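Long-range contact in alpha-L-arabinosidase (Xanthomonas axonopodis pv. citri, PDB 6D25), which probably removes arabinofuranosyl side groups from arabinoxylans, as a family GH51 arabinofuranosidase able to cope with internal di-substitutions: residues A[233-238]-A[259-264]. Sequence-based numbering, arbitrary orientation.
Sequences KILKIA and FMDGLS
Asp-261 turns its carboxylate back onto Lys-236: OD2 takes the backbone N-H of Lys-236 through its anti lone pair, OD2 to N 2.8 Å and nearly straight at 170°. Chi1 at -58° sets CG beside the backbone N of Asp-261, which brings OD2 to that N-H. The backbone N of Asp-261 bonds in turn to Lys-236 O, 2.8 Å away in the carbonyl plane, so main chain and side chain of this short acid together grip both N-H and C=O of Lys-236. Gly-262 N shares Lys-236 O at a longer 3.2 Å. The side chains of Leu-235 and Asp-261 cross at about a right angle, with CD2 3.6 Å from CG, while one water links OD2 to Lys-233 NZ and Ile-234 O. Lys-236 NZ is hydrogen-bonded to Gln-223 O. Parallel pairing continues with Ala-238 N to Gly-262 O and Ser-264 N to Ala-238 O. Bare Gly-262 lets Ile-237 CD1 lie 4.0 Å from its CA; on the other face small Ala-238 receives Met-260 CE at 3.7 Å, both residues also touching Phe-219 of helix 212-224. The contact closes a right-handed beta-alpha-beta unit, through helix 246-256, of the (beta/alpha)8 barrel. Its chemistry implies a polar, water-bridged end, where the Lys-236 N-H and water-linked Lys-233 would probably favour ionised Asp-261, and a more apolar end at Ala-238.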
loop_
_atom_site.group_PDB
_atom_site.type_symbol
_atom_site.label_atom_id
_atom_site.label_comp_id
_atom_site.label_asym_id
_atom_site.label_seq_id
_atom_site.Cartn_x
_atom_site.Cartn_y
_atom_site.Cartn_z
ATOM N N LYS A 233 -20.602 -16.175 8.603
ATOM C CA LYS A 233 -20.470 -15.090 7.610
ATOM C C LYS A 233 -20.002 -13.801 8.301
ATOM O O LYS A 233 -20.641 -13.318 9.247
ATOM C CB LYS A 233 -21.826 -14.918 6.930
ATOM C CG LYS A 233 -21.927 -13.712 6.022
ATOM C CD LYS A 233 -21.149 -13.821 4.744
ATOM C CE LYS A 233 -21.802 -12.984 3.645
ATOM N NZ LYS A 233 -20.832 -12.693 2.579
ATOM N N ILE A 234 -18.889 -13.263 7.825
ATOM C CA ILE A 234 -18.345 -11.960 8.267
ATOM C C ILE A 234 -18.784 -10.888 7.254
ATOM O O ILE A 234 -18.309 -10.877 6.125
ATOM C CB ILE A 234 -16.822 -12.013 8.390
ATOM C CG1 ILE A 234 -16.379 -13.167 9.301
ATOM C CG2 ILE A 234 -16.277 -10.679 8.898
ATOM C CD1 ILE A 234 -14.873 -13.367 9.385
ATOM N N LEU A 235 -19.664 -9.984 7.669
ATOM C CA LEU A 235 -20.112 -8.905 6.790
ATOM C C LEU A 235 -19.069 -7.799 6.781
ATOM O O LEU A 235 -18.507 -7.472 7.827
ATOM C CB LEU A 235 -21.478 -8.393 7.292
ATOM C CG LEU A 235 -22.619 -9.412 7.252
ATOM C CD1 LEU A 235 -23.825 -8.838 7.950
ATOM C CD2 LEU A 235 -22.974 -9.833 5.839
ATOM N N LYS A 236 -18.864 -7.190 5.628
ATOM C CA LYS A 236 -17.807 -6.185 5.481
ATOM C C LYS A 236 -18.410 -4.796 5.297
ATOM O O LYS A 236 -19.238 -4.597 4.405
ATOM C CB LYS A 236 -16.938 -6.532 4.273
ATOM C CG LYS A 236 -16.167 -7.848 4.425
ATOM C CD LYS A 236 -15.782 -8.420 3.091
ATOM C CE LYS A 236 -14.897 -9.628 3.223
ATOM N NZ LYS A 236 -14.504 -10.130 1.884
ATOM N N ILE A 237 -17.982 -3.879 6.124
ATOM C CA ILE A 237 -18.426 -2.500 6.076
ATOM C C ILE A 237 -17.322 -1.636 5.456
ATOM O O ILE A 237 -16.214 -1.558 5.993
ATOM C CB ILE A 237 -18.770 -1.971 7.477
ATOM C CG1 ILE A 237 -19.645 -2.937 8.288
ATOM C CG2 ILE A 237 -19.376 -0.546 7.357
ATOM C CD1 ILE A 237 -20.854 -3.346 7.618
ATOM N N ALA A 238 -17.629 -1.007 4.333
ATOM C CA ALA A 238 -16.719 -0.108 3.646
ATOM C C ALA A 238 -16.713 1.285 4.280
ATOM O O ALA A 238 -17.729 1.772 4.760
ATOM C CB ALA A 238 -17.097 -0.037 2.191
ATOM N N PHE A 259 -18.560 -5.289 -3.400
ATOM C CA PHE A 259 -17.663 -5.909 -2.430
ATOM C C PHE A 259 -17.988 -5.519 -0.991
ATOM O O PHE A 259 -17.170 -5.798 -0.104
ATOM C CB PHE A 259 -16.214 -5.538 -2.737
ATOM C CG PHE A 259 -15.768 -5.997 -4.089
ATOM C CD1 PHE A 259 -15.601 -7.360 -4.337
ATOM C CD2 PHE A 259 -15.611 -5.100 -5.122
ATOM C CE1 PHE A 259 -15.232 -7.799 -5.604
ATOM C CE2 PHE A 259 -15.201 -5.537 -6.373
ATOM C CZ PHE A 259 -15.039 -6.889 -6.623
ATOM N N MET A 260 -19.125 -4.853 -0.742
ATOM C CA MET A 260 -19.425 -4.411 0.598
ATOM C C MET A 260 -20.822 -4.898 0.992
ATOM O O MET A 260 -21.674 -5.070 0.155
ATOM C CB MET A 260 -19.345 -2.882 0.694
ATOM C CG MET A 260 -20.198 -2.159 -0.320
ATOM S SD MET A 260 -20.181 -0.367 -0.151
ATOM C CE MET A 260 -18.737 0.089 -1.120
ATOM N N ASP A 261 -21.002 -5.118 2.284
ATOM C CA ASP A 261 -22.326 -5.424 2.885
ATOM C C ASP A 261 -22.927 -4.151 3.491
ATOM O O ASP A 261 -24.158 -4.059 3.696
ATOM C CB ASP A 261 -22.171 -6.552 3.911
ATOM C CG ASP A 261 -21.595 -7.779 3.240
ATOM O OD1 ASP A 261 -22.311 -8.338 2.408
ATOM O OD2 ASP A 261 -20.378 -8.122 3.472
ATOM N N GLY A 262 -22.075 -3.170 3.751
ATOM C CA GLY A 262 -22.497 -1.900 4.319
ATOM C C GLY A 262 -21.519 -0.798 3.955
ATOM O O GLY A 262 -20.332 -1.085 3.605
ATOM N N LEU A 263 -21.986 0.442 4.018
ATOM C CA LEU A 263 -21.173 1.628 3.778
ATOM C C LEU A 263 -21.348 2.552 4.987
ATOM O O LEU A 263 -22.469 2.898 5.309
ATOM C CB LEU A 263 -21.629 2.333 2.506
ATOM C CG LEU A 263 -20.847 3.605 2.167
ATOM C CD1 LEU A 263 -19.437 3.263 1.757
ATOM C CD2 LEU A 263 -21.512 4.381 1.056
ATOM N N SER A 264 -20.263 2.925 5.662
ATOM C CA SER A 264 -20.394 3.743 6.865
ATOM C C SER A 264 -20.552 5.224 6.500
ATOM O O SER A 264 -20.029 5.671 5.524
ATOM C CB SER A 264 -19.268 3.519 7.814
ATOM O OG SER A 264 -18.077 4.005 7.261
HETATM O O HOH W 1 -19.116 -10.554 3.474
HETATM O O HOH W 2 -21.615 -10.382 1.326
#